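Local coordinates for DUF1214 domain-containing protein (Burkholderia cenocepacia, PDB 6ANS), which is of unknown function, belongs to the DUF1214 family and binds a sodium ion in the crystal, at residues A[300-308]-A[323-331]; A[340-348]-A[381-389]. All blocks are in the same frame, centred on the assembly; numbering follows the deposited sequence.

Contact 1: A[300-308]-A[323-331]; sequences DCDFWNVQL and ICVNKHSAR
Val306 and Val325 bond to each other through both backbone groups. They are an antiparallel hydrogen-bonded pair; strand 324-326 is an outermost strand, within this chain, of a four-stranded antiparallel sheet, and strand 303-309 lies inside it. Val306 N gives to Val325 O at 2.9 Å, and Val325 N gives back to Val306 O at 3.0 Å. Leu308 N to Ile323 O extends the pairing at one end. At the other, Lys327 N reaches Trp304 O with a more bent N-H...O angle of 135°.

Asn305 and Asn326 form a non-hydrogen-bonded pair on the face shared with Gln307 and Cys324. Their amide nitrogens both bond to Asp108 OD2. Asn305 OD1 and Gln307 OE1 accept from Arg366 NH1, and Gln307 NE2 gives to Asn309 OD1 and Asp105 O. Asn326 OD1 accepts from Ser329 N at 3.0 Å, an Asx motif where the chain leaves the strand. Ser329 OG in return accepts from Asn326 N.

On the other face lies the Trp304 indole, stacked with Trp365. Lys327 CA and Asn326 O lie over one of its faces. Trp304 CZ2 meets Ala330 CB at 3.5 Å. Lys327 CB lies 3.6 Å from Trp304 CD1. The rest of the lysine chain is extended, chi1 171° turning CG away from the backbone N, and Lys327 NZ makes a weak 2.8 Å hydrogen bond to Cys301 O.

Contact 2: A[340-348]-A[381-389]; sequences VIVAATRPG and VKLAALKEA
Segments 340-348 and 381-389 meet without any backbone hydrogen bond between them. The first leaves strand 338-343 at Ala343 and continues as a loop. The second passes from the end of strand 377-382 into the C-terminal helix 383-389. The backbones come nearest at Pro347 and Lys387, whose CA atoms are 5.0 Å apart. Ala343 and Leu383 lie further from each other, at 7.1 Å between CA atoms.

Leu383 and Leu386 supply the apolar side of the helix. At chi1 179° the Leu383 side chain swings away from its own N, and its methyls reach the strand end and the loop. Leu383 CD1 rests on Ala343 CB at 3.7 Å and also reaches Pro347 CB, while Leu383 CD2 lies against Thr345 OG1. Leu386 CB packs on Pro347 CB at 3.9 Å. Leu386 and Ile341 meet tip to tip, Leu386 CD1 being 3.9 Å from Ile341 CG2.

Strands 338-343 and 377-382 belong to one mixed four-stranded sheet, with strand 289-295 between them. The helix folds back over the face that carries Ile341, Ala343 and Ala290. Ala290 of the middle strand touches both Ala343 and Leu386.

At the solvent-exposed side, Lys387 extends along the loop. Its CG lies near Pro347 CA, and its CE approaches Arg346 O. The chain crosses the Thr345 side chain at about a right angle. Lys387 NZ ends the reach with a 2.8 Å hydrogen bond to Thr345 OG1, the one polar bond between the segments.

Both segments of contact 1 precede those of contact 2 in the chain. Their centres lie about 19 Å apart. Contact 1 lies in the antiparallel sheet containing strands 303-309 and 324-326. Contact 2 joins the next strand in the chain, 338-343 of a mixed sheet, to the C-terminal helix 383-389. The two sheets pack directly: Leu308 CD2 touches Val342 CG1 at 3.7 Å, and Val306 CG1 lies 4.2 Å from Val340 CG1. Strand 338-343 thus serves both neighbours, with Val340 and Val342 turned to contact 1 and Ile341 and Ala343 to the helix.

Contact 1: A[300-308]-A[323-331]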
ATOM      1  N   ASP A 300      12.797 -17.206 -30.686  1.00 58.36           N
ATOM      2  CA  ASP A 300      13.202 -17.909 -29.476  1.00 59.10           C
ATOM      3  C   ASP A 300      13.402 -16.903 -28.353  1.00 46.11           C
ATOM      4  O   ASP A 300      14.215 -15.983 -28.472  1.00 48.61           O
ATOM      5  CB  ASP A 300      14.491 -18.698 -29.715  1.00 62.01           C
ATOM      6  CG  ASP A 300      14.264 -19.970 -30.518  1.00 75.15           C
ATOM      7  OD1 ASP A 300      13.140 -20.523 -30.462  1.00 80.15           O
ATOM      8  OD2 ASP A 300      15.214 -20.425 -31.192  1.00 74.85           O
ATOM      9  N   CYS A 301      12.660 -17.066 -27.267  1.00 44.01           N
ATOM     10  CA  CYS A 301      12.781 -16.127 -26.164  1.00 45.27           C
ATOM     11  C   CYS A 301      12.289 -16.793 -24.893  1.00 47.79           C
ATOM     12  O   CYS A 301      11.617 -17.828 -24.925  1.00 50.51           O
ATOM     13  CB  CYS A 301      11.996 -14.842 -26.444  1.00 46.99           C
ATOM     14  SG  CYS A 301      10.220 -15.119 -26.657  1.00 47.98           S
ATOM     15  N   ASP A 302      12.620 -16.161 -23.768  1.00 46.63           N
ATOM     16  CA  ASP A 302      12.192 -16.653 -22.466  1.00 48.59           C
ATOM     17  C   ASP A 302      10.790 -16.177 -22.120  1.00 47.78           C
ATOM     18  O   ASP A 302      10.072 -16.862 -21.385  1.00 41.32           O
ATOM     19  CB  ASP A 302      13.203 -16.226 -21.395  1.00 47.54           C
ATOM     20  CG  ASP A 302      14.615 -16.725 -21.703  1.00 52.40           C
ATOM     21  OD1 ASP A 302      14.749 -17.905 -22.084  1.00 55.56           O
ATOM     22  OD2 ASP A 302      15.584 -15.958 -21.565  1.00 53.52           O
ATOM     23  N   PHE A 303      10.375 -15.034 -22.658  1.00 45.51           N
ATOM     24  CA  PHE A 303       9.068 -14.476 -22.354  1.00 40.98           C
ATOM     25  C   PHE A 303       8.794 -13.368 -23.356  1.00 41.59           C
ATOM     26  O   PHE A 303       9.723 -12.759 -23.893  1.00 45.35           O
ATOM     27  CB  PHE A 303       9.009 -13.945 -20.914  1.00 37.34           C
ATOM     28  CG  PHE A 303       7.682 -13.369 -20.523  1.00 37.14           C
ATOM     29  CD1 PHE A 303       6.685 -14.181 -20.016  1.00 42.53           C
ATOM     30  CD2 PHE A 303       7.437 -12.004 -20.629  1.00 37.69           C
ATOM     31  CE1 PHE A 303       5.453 -13.651 -19.637  1.00 38.24           C
ATOM     32  CE2 PHE A 303       6.209 -11.467 -20.259  1.00 32.79           C
ATOM     33  CZ  PHE A 303       5.217 -12.291 -19.758  1.00 34.52           C
ATOM     34  N   TRP A 304       7.514 -13.153 -23.641  1.00 38.24           N
ATOM     35  CA  TRP A 304       7.092 -11.989 -24.399  1.00 38.57           C
ATOM     36  C   TRP A 304       5.673 -11.654 -23.978  1.00 37.56           C
ATOM     37  O   TRP A 304       4.931 -12.529 -23.527  1.00 35.49           O
ATOM     38  CB  TRP A 304       7.192 -12.228 -25.915  1.00 33.17           C
ATOM     39  CG  TRP A 304       6.126 -13.116 -26.529  1.00 32.60           C
ATOM     40  CD1 TRP A 304       6.232 -14.450 -26.812  1.00 42.61           C
ATOM     41  CD2 TRP A 304       4.833 -12.713 -27.001  1.00 32.51           C
ATOM     42  NE1 TRP A 304       5.074 -14.908 -27.394  1.00 39.51           N
ATOM     43  CE2 TRP A 304       4.202 -13.860 -27.525  1.00 38.57           C
ATOM     44  CE3 TRP A 304       4.142 -11.496 -27.020  1.00 35.29           C
ATOM     45  CZ2 TRP A 304       2.914 -13.827 -28.056  1.00 38.31           C
ATOM     46  CZ3 TRP A 304       2.857 -11.469 -27.544  1.00 32.63           C
ATOM     47  CH2 TRP A 304       2.263 -12.623 -28.061  1.00 38.39           C
ATOM     48  N   ASN A 305       5.303 -10.385 -24.104  1.00 26.65           N
ATOM     49  CA  ASN A 305       3.912 -10.024 -23.890  1.00 26.24           C
ATOM     50  C   ASN A 305       3.637  -8.711 -24.600  1.00 28.45           C
ATOM     51  O   ASN A 305       4.537  -8.076 -25.158  1.00 30.36           O
ATOM     52  CB  ASN A 305       3.550  -9.969 -22.392  1.00 25.36           C
ATOM     53  CG  ASN A 305       4.173  -8.772 -21.633  1.00 32.69           C
ATOM     54  OD1 ASN A 305       5.010  -8.011 -22.147  1.00 31.89           O
ATOM     55  ND2 ASN A 305       3.793  -8.654 -20.366  1.00 26.44           N
ATOM     56  N   VAL A 306       2.365  -8.330 -24.591  1.00 25.82           N
ATOM     57  CA  VAL A 306       1.922  -7.033 -25.076  1.00 29.90           C
ATOM     58  C   VAL A 306       0.776  -6.584 -24.175  1.00 34.68           C
ATOM     59  O   VAL A 306      -0.074  -7.392 -23.787  1.00 37.05           O
ATOM     60  CB  VAL A 306       1.505  -7.090 -26.559  1.00 26.68           C
ATOM     61  CG1 VAL A 306       0.403  -8.130 -26.776  1.00 29.39           C
ATOM     62  CG2 VAL A 306       1.083  -5.704 -27.049  1.00 26.57           C
ATOM     63  N   GLN A 307       0.771  -5.305 -23.809  1.00 28.16           N
ATOM     64  CA  GLN A 307      -0.203  -4.803 -22.859  1.00 23.77           C
ATOM     65  C   GLN A 307      -0.821  -3.514 -23.374  1.00 24.54           C
ATOM     66  O   GLN A 307      -0.171  -2.737 -24.079  1.00 28.01           O
ATOM     67  CB  GLN A 307       0.437  -4.539 -21.497  1.00 25.78           C
ATOM     68  CG  GLN A 307       1.504  -3.430 -21.534  1.00 24.22           C
ATOM     69  CD  GLN A 307       2.162  -3.220 -20.184  1.00 26.70           C
ATOM     70  OE1 GLN A 307       3.048  -3.979 -19.803  1.00 27.22           O
ATOM     71  NE2 GLN A 307       1.730  -2.185 -19.455  1.00 20.93           N
ATOM     72  N   LEU A 308      -2.069  -3.276 -22.980  1.00 23.96           N
ATOM     73  CA  LEU A 308      -2.778  -2.061 -23.340  1.00 24.17           C
ATOM     74  C   LEU A 308      -2.816  -1.141 -22.121  1.00 29.99           C
ATOM     75  O   LEU A 308      -3.080  -1.601 -21.007  1.00 27.62           O
ATOM     76  CB  LEU A 308      -4.185  -2.387 -23.839  1.00 29.30           C
ATOM     77  CG  LEU A 308      -4.782  -1.328 -24.780  1.00 30.95           C
ATOM     78  CD1 LEU A 308      -3.968  -1.276 -26.081  1.00 31.19           C
ATOM     79  CD2 LEU A 308      -6.261  -1.595 -25.068  1.00 26.83           C
ATOM     80  N   ILE A 323      -6.355  -7.219 -20.871  1.00 28.65           N
ATOM     81  CA  ILE A 323      -5.634  -6.103 -21.473  1.00 30.58           C
ATOM     82  C   ILE A 323      -4.154  -6.439 -21.609  1.00 36.16           C
ATOM     83  O   ILE A 323      -3.327  -5.567 -21.916  1.00 34.82           O
ATOM     84  CB  ILE A 323      -5.868  -4.803 -20.674  1.00 30.93           C
ATOM     85  CG1 ILE A 323      -5.475  -4.964 -19.198  1.00 25.01           C
ATOM     86  CG2 ILE A 323      -7.358  -4.389 -20.785  1.00 25.95           C
ATOM     87  CD1 ILE A 323      -4.029  -4.592 -18.883  1.00 30.48           C
ATOM     88  N   CYS A 324      -3.816  -7.706 -21.401  1.00 28.96           N
ATOM     89  CA  CYS A 324      -2.456  -8.203 -21.567  1.00 38.02           C
ATOM     90  C   CYS A 324      -2.517  -9.622 -22.121  1.00 39.50           C
ATOM     91  O   CYS A 324      -3.282 -10.455 -21.631  1.00 39.56           O
ATOM     92  CB  CYS A 324      -1.676  -8.203 -20.249  1.00 37.71           C
ATOM     93  SG  CYS A 324       0.089  -8.572 -20.474  1.00 40.87           S
ATOM     94  N   VAL A 325      -1.689  -9.889 -23.119  1.00 40.02           N
ATOM     95  CA  VAL A 325      -1.556 -11.197 -23.749  1.00 42.83           C
ATOM     96  C   VAL A 325      -0.075 -11.550 -23.766  1.00 40.17           C
ATOM     97  O   VAL A 325       0.764 -10.691 -24.065  1.00 35.82           O
ATOM     98  CB  VAL A 325      -2.153 -11.177 -25.170  1.00 45.50           C
ATOM     99  CG1 VAL A 325      -1.542 -12.228 -26.013  1.00 49.32           C
ATOM    100  CG2 VAL A 325      -3.653 -11.399 -25.097  1.00 45.09           C
ATOM    101  N   ASN A 326       0.258 -12.789 -23.391  1.00 32.67           N
ATOM    102  CA  ASN A 326       1.675 -13.154 -23.312  1.00 31.36           C
ATOM    103  C   ASN A 326       1.992 -14.513 -23.933  1.00 32.41           C
ATOM    104  O   ASN A 326       1.125 -15.157 -24.529  1.00 38.33           O
ATOM    105  CB  ASN A 326       2.171 -13.092 -21.856  1.00 27.47           C
ATOM    106  CG  ASN A 326       1.538 -14.146 -20.955  1.00 34.94           C
ATOM    107  OD1 ASN A 326       1.208 -15.243 -21.396  1.00 37.74           O
ATOM    108  ND2 ASN A 326       1.391 -13.818 -19.673  1.00 37.83           N
ATOM    109  N   LYS A 327       3.248 -14.950 -23.785  1.00 33.66           N
ATOM    110  CA  LYS A 327       3.702 -16.201 -24.381  1.00 38.20           C
ATOM    111  C   LYS A 327       2.845 -17.385 -23.932  1.00 39.44           C
ATOM    112  O   LYS A 327       2.649 -18.336 -24.695  1.00 32.46           O
ATOM    113  CB  LYS A 327       5.174 -16.423 -24.026  1.00 44.46           C
ATOM    114  CG  LYS A 327       5.704 -17.788 -24.411  1.00 46.73           C
ATOM    115  CD  LYS A 327       7.217 -17.860 -24.321  1.00 54.84           C
ATOM    116  CE  LYS A 327       7.716 -19.193 -24.886  1.00 62.61           C
ATOM    117  NZ  LYS A 327       9.200 -19.283 -24.947  1.00 68.13           N
ATOM    118  N   HIS A 328       2.314 -17.329 -22.713  1.00 39.45           N
ATOM    119  CA  HIS A 328       1.479 -18.386 -22.150  1.00 39.59           C
ATOM    120  C   HIS A 328       0.055 -18.356 -22.680  1.00 34.93           C
ATOM    121  O   HIS A 328      -0.576 -19.410 -22.798  1.00 40.85           O
ATOM    122  CB  HIS A 328       1.452 -18.257 -20.621  1.00 46.67           C
ATOM    123  CG  HIS A 328       0.367 -19.057 -19.956  1.00 61.78           C
ATOM    124  ND1 HIS A 328       0.477 -20.408 -19.699  1.00 61.05           N
ATOM    125  CD2 HIS A 328      -0.855 -18.687 -19.494  1.00 61.19           C
ATOM    126  CE1 HIS A 328      -0.625 -20.832 -19.105  1.00 64.54           C
ATOM    127  NE2 HIS A 328      -1.450 -19.810 -18.973  1.00 63.04           N
ATOM    128  N   SER A 329      -0.490 -17.170 -22.949  1.00 37.01           N
ATOM    129  CA  SER A 329      -1.892 -17.054 -23.311  1.00 40.09           C
ATOM    130  C   SER A 329      -2.156 -16.784 -24.788  1.00 36.45           C
ATOM    131  O   SER A 329      -3.275 -17.035 -25.244  1.00 39.00           O
ATOM    132  CB  SER A 329      -2.547 -15.950 -22.472  1.00 40.77           C
ATOM    133  OG  SER A 329      -1.986 -14.701 -22.809  1.00 36.71           O
ATOM    134  N   ALA A 330      -1.174 -16.298 -25.547  1.00 33.98           N
ATOM    135  CA  ALA A 330      -1.385 -16.018 -26.967  1.00 38.85           C
ATOM    136  C   ALA A 330      -1.354 -17.310 -27.773  1.00 38.04           C
ATOM    137  O   ALA A 330      -0.334 -18.004 -27.790  1.00 44.61           O
ATOM    138  CB  ALA A 330      -0.326 -15.051 -27.482  1.00 39.14           C
ATOM    139  N   ARG A 331      -2.444 -17.604 -28.481  1.00 34.43           N
ATOM    140  CA  ARG A 331      -2.490 -18.734 -29.407  1.00 39.33           C
ATOM    141  C   ARG A 331      -1.860 -18.331 -30.736  1.00 44.42           C
ATOM    142  O   ARG A 331      -2.206 -17.279 -31.281  1.00 39.22           O
ATOM    143  CB  ARG A 331      -3.931 -19.200 -29.659  1.00 44.33           C
ATOM    144  CG  ARG A 331      -4.769 -19.519 -28.426  1.00 48.21           C
ATOM    145  CD  ARG A 331      -4.351 -20.771 -27.677  1.00 39.27           C
ATOM    146  NE  ARG A 331      -4.335 -22.001 -28.475  1.00 41.17           N
ATOM    147  CZ  ARG A 331      -3.984 -23.183 -27.972  1.00 42.45           C
ATOM    148  NH1 ARG A 331      -3.638 -23.260 -26.700  1.00 42.06           N
ATOM    149  NH2 ARG A 331      -3.957 -24.271 -28.728  1.00 44.26           N
TER

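Contact 2: A[340-348]-A[381-389]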
ATOM      1  N   VAL A 340      -2.729 -10.303 -32.591  1.00 39.61           N
ATOM      2  CA  VAL A 340      -3.360  -9.743 -31.399  1.00 38.68           C
ATOM      3  C   VAL A 340      -4.241  -8.577 -31.838  1.00 41.85           C
ATOM      4  O   VAL A 340      -3.775  -7.678 -32.550  1.00 38.92           O
ATOM      5  CB  VAL A 340      -2.321  -9.260 -30.367  1.00 33.26           C
ATOM      6  CG1 VAL A 340      -3.019  -8.670 -29.160  1.00 28.62           C
ATOM      7  CG2 VAL A 340      -1.389 -10.394 -29.949  1.00 30.58           C
ATOM      8  N   ILE A 341      -5.490  -8.561 -31.375  1.00 40.87           N
ATOM      9  CA  ILE A 341      -6.476  -7.574 -31.805  1.00 37.60           C
ATOM     10  C   ILE A 341      -6.844  -6.684 -30.626  1.00 36.43           C
ATOM     11  O   ILE A 341      -7.271  -7.181 -29.578  1.00 36.53           O
ATOM     12  CB  ILE A 341      -7.736  -8.247 -32.368  1.00 40.94           C
ATOM     13  CG1 ILE A 341      -7.376  -9.277 -33.445  1.00 44.17           C
ATOM     14  CG2 ILE A 341      -8.717  -7.194 -32.856  1.00 39.56           C
ATOM     15  CD1 ILE A 341      -7.130  -8.696 -34.807  1.00 41.92           C
ATOM     16  N   VAL A 342      -6.686  -5.372 -30.805  1.00 32.39           N
ATOM     17  CA  VAL A 342      -7.139  -4.357 -29.853  1.00 38.12           C
ATOM     18  C   VAL A 342      -8.522  -3.891 -30.303  1.00 44.86           C
ATOM     19  O   VAL A 342      -8.668  -3.393 -31.425  1.00 46.51           O
ATOM     20  CB  VAL A 342      -6.154  -3.175 -29.793  1.00 32.86           C
ATOM     21  CG1 VAL A 342      -6.578  -2.171 -28.755  1.00 31.85           C
ATOM     22  CG2 VAL A 342      -4.735  -3.652 -29.518  1.00 26.83           C
ATOM     23  N   ALA A 343      -9.536  -4.042 -29.442  1.00 43.79           N
ATOM     24  CA  ALA A 343     -10.916  -3.718 -29.812  1.00 40.98           C
ATOM     25  C   ALA A 343     -11.803  -3.669 -28.571  1.00 39.18           C
ATOM     26  O   ALA A 343     -11.402  -4.070 -27.475  1.00 39.05           O
ATOM     27  CB  ALA A 343     -11.472  -4.722 -30.822  1.00 40.22           C
ATOM     28  N   ALA A 344     -13.034  -3.182 -28.764  1.00 40.38           N
ATOM     29  CA  ALA A 344     -13.992  -3.083 -27.663  1.00 41.09           C
ATOM     30  C   ALA A 344     -14.603  -4.434 -27.291  1.00 49.68           C
ATOM     31  O   ALA A 344     -14.984  -4.639 -26.133  1.00 51.87           O
ATOM     32  CB  ALA A 344     -15.111  -2.102 -28.027  1.00 40.21           C
ATOM     33  N   THR A 345     -14.747  -5.342 -28.254  1.00 47.58           N
ATOM     34  CA  THR A 345     -15.219  -6.695 -28.000  1.00 52.12           C
ATOM     35  C   THR A 345     -14.345  -7.673 -28.775  1.00 52.44           C
ATOM     36  O   THR A 345     -13.744  -7.315 -29.790  1.00 51.18           O
ATOM     37  CB  THR A 345     -16.700  -6.867 -28.387  1.00 51.66           C
ATOM     38  OG1 THR A 345     -16.888  -6.468 -29.751  1.00 51.87           O
ATOM     39  CG2 THR A 345     -17.608  -6.048 -27.478  1.00 49.79           C
ATOM     40  N   ARG A 346     -14.275  -8.908 -28.286  1.00 54.14           N
ATOM     41  CA  ARG A 346     -13.434  -9.930 -28.918  1.00 49.25           C
ATOM     42  C   ARG A 346     -13.990 -10.332 -30.280  1.00 49.59           C
ATOM     43  O   ARG A 346     -15.189 -10.601 -30.397  1.00 48.44           O
ATOM     44  CB  ARG A 346     -13.314 -11.175 -28.048  1.00 50.00           C
ATOM     45  CG  ARG A 346     -12.228 -12.149 -28.520  1.00 46.68           C
ATOM     46  CD  ARG A 346     -12.296 -13.462 -27.743  1.00 49.42           C
ATOM     47  NE  ARG A 346     -11.739 -13.378 -26.400  1.00 58.09           N
ATOM     48  CZ  ARG A 346     -10.441 -13.437 -26.121  1.00 67.17           C
ATOM     49  NH1 ARG A 346      -9.562 -13.609 -27.103  1.00 67.52           N
ATOM     50  NH2 ARG A 346     -10.027 -13.343 -24.858  1.00 67.78           N
ATOM     51  N   PRO A 347     -13.173 -10.342 -31.331  1.00 56.26           N
ATOM     52  CA  PRO A 347     -13.629 -10.883 -32.621  1.00 61.80           C
ATOM     53  C   PRO A 347     -13.353 -12.379 -32.736  1.00 62.41           C
ATOM     54  O   PRO A 347     -12.195 -12.790 -32.866  1.00 59.95           O
ATOM     55  CB  PRO A 347     -12.824 -10.075 -33.648  1.00 59.66           C
ATOM     56  CG  PRO A 347     -11.551  -9.756 -32.939  1.00 53.67           C
ATOM     57  CD  PRO A 347     -11.875  -9.654 -31.448  1.00 49.41           C
ATOM     58  N   GLY A 348     -14.391 -13.206 -32.635  1.00 66.17           N
ATOM     59  CA  GLY A 348     -14.172 -14.645 -32.684  1.00 62.37           C
ATOM     60  C   GLY A 348     -13.341 -15.116 -31.508  1.00 58.62           C
ATOM     61  O   GLY A 348     -13.605 -14.760 -30.356  1.00 60.24           O
ATOM     62  N   VAL A 381      -8.661  -1.539 -38.870  1.00 44.52           N
ATOM     63  CA  VAL A 381      -9.796  -1.992 -39.666  1.00 47.20           C
ATOM     64  C   VAL A 381     -11.077  -1.749 -38.875  1.00 49.51           C
ATOM     65  O   VAL A 381     -11.053  -1.377 -37.701  1.00 42.12           O
ATOM     66  CB  VAL A 381      -9.687  -3.475 -40.064  1.00 50.23           C
ATOM     67  CG1 VAL A 381      -8.365  -3.747 -40.776  1.00 49.88           C
ATOM     68  CG2 VAL A 381      -9.838  -4.354 -38.832  1.00 54.18           C
ATOM     69  N   LYS A 382     -12.207  -1.959 -39.544  1.00 45.99           N
ATOM     70  CA  LYS A 382     -13.492  -1.941 -38.863  1.00 51.44           C
ATOM     71  C   LYS A 382     -13.671  -3.245 -38.090  1.00 58.57           C
ATOM     72  O   LYS A 382     -13.433  -4.332 -38.629  1.00 59.80           O
ATOM     73  CB  LYS A 382     -14.625  -1.766 -39.874  1.00 54.55           C
ATOM     74  CG  LYS A 382     -14.677  -0.396 -40.535  1.00 57.25           C
ATOM     75  CD  LYS A 382     -15.257   0.641 -39.601  1.00 62.64           C
ATOM     76  CE  LYS A 382     -15.264   2.023 -40.233  1.00 63.66           C
ATOM     77  NZ  LYS A 382     -15.907   3.018 -39.330  1.00 63.31           N
ATOM     78  N   LEU A 383     -14.078  -3.135 -36.818  1.00 52.98           N
ATOM     79  CA  LEU A 383     -14.264  -4.328 -35.993  1.00 46.90           C
ATOM     80  C   LEU A 383     -15.294  -5.271 -36.596  1.00 49.97           C
ATOM     81  O   LEU A 383     -15.204  -6.491 -36.410  1.00 51.60           O
ATOM     82  CB  LEU A 383     -14.705  -3.922 -34.586  1.00 45.17           C
ATOM     83  CG  LEU A 383     -14.993  -5.022 -33.560  1.00 46.90           C
ATOM     84  CD1 LEU A 383     -13.826  -5.974 -33.406  1.00 44.73           C
ATOM     85  CD2 LEU A 383     -15.395  -4.409 -32.216  1.00 42.25           C
ATOM     86  N   ALA A 384     -16.261  -4.730 -37.342  1.00 50.12           N
ATOM     87  CA  ALA A 384     -17.264  -5.574 -37.974  1.00 53.27           C
ATOM     88  C   ALA A 384     -16.646  -6.484 -39.026  1.00 54.03           C
ATOM     89  O   ALA A 384     -17.113  -7.613 -39.221  1.00 52.21           O
ATOM     90  CB  ALA A 384     -18.365  -4.705 -38.589  1.00 56.44           C
ATOM     91  N   ALA A 385     -15.606  -6.008 -39.717  1.00 55.37           N
ATOM     92  CA  ALA A 385     -14.981  -6.813 -40.762  1.00 56.81           C
ATOM     93  C   ALA A 385     -14.314  -8.058 -40.188  1.00 55.54           C
ATOM     94  O   ALA A 385     -14.288  -9.105 -40.845  1.00 59.35           O
ATOM     95  CB  ALA A 385     -13.970  -5.971 -41.540  1.00 57.45           C
ATOM     96  N   LEU A 386     -13.786  -7.969 -38.968  1.00 55.59           N
ATOM     97  CA  LEU A 386     -13.170  -9.131 -38.337  1.00 54.12           C
ATOM     98  C   LEU A 386     -14.213 -10.101 -37.794  1.00 63.40           C
ATOM     99  O   LEU A 386     -13.986 -11.315 -37.804  1.00 68.95           O
ATOM    100  CB  LEU A 386     -12.239  -8.687 -37.205  1.00 50.06           C
ATOM    101  CG  LEU A 386     -11.077  -7.777 -37.621  1.00 47.73           C
ATOM    102  CD1 LEU A 386     -10.399  -7.147 -36.411  1.00 38.77           C
ATOM    103  CD2 LEU A 386     -10.074  -8.554 -38.470  1.00 42.11           C
ATOM    104  N   LYS A 387     -15.353  -9.591 -37.319  1.00 68.38           N
ATOM    105  CA  LYS A 387     -16.386 -10.468 -36.779  1.00 70.28           C
ATOM    106  C   LYS A 387     -17.089 -11.245 -37.884  1.00 72.35           C
ATOM    107  O   LYS A 387     -17.339 -12.445 -37.738  1.00 74.46           O
ATOM    108  CB  LYS A 387     -17.395  -9.655 -35.968  1.00 69.18           C
ATOM    109  CG  LYS A 387     -16.899  -9.222 -34.598  1.00 64.75           C
ATOM    110  CD  LYS A 387     -18.035  -8.614 -33.793  1.00 66.31           C
ATOM    111  CE  LYS A 387     -17.586  -8.211 -32.397  1.00 70.27           C
ATOM    112  NZ  LYS A 387     -18.651  -7.449 -31.675  1.00 75.40           N
ATOM    113  N   GLU A 388     -17.425 -10.575 -38.992  1.00 73.21           N
ATOM    114  CA  GLU A 388     -18.026 -11.274 -40.127  1.00 78.37           C
ATOM    115  C   GLU A 388     -17.086 -12.348 -40.663  1.00 82.57           C
ATOM    116  O   GLU A 388     -17.499 -13.489 -40.903  1.00 84.69           O
ATOM    117  CB  GLU A 388     -18.393 -10.274 -41.229  1.00 76.71           C
ATOM    118  N   ALA A 389     -15.804 -12.002 -40.832  1.00 83.37           N
ATOM    119  CA  ALA A 389     -14.845 -12.930 -41.423  1.00 81.02           C
ATOM    120  C   ALA A 389     -14.509 -14.082 -40.478  1.00 80.76           C
ATOM    121  O   ALA A 389     -14.381 -15.231 -40.916  1.00 78.26           O
ATOM    122  CB  ALA A 389     -13.574 -12.180 -41.827  1.00 75.96           C
TER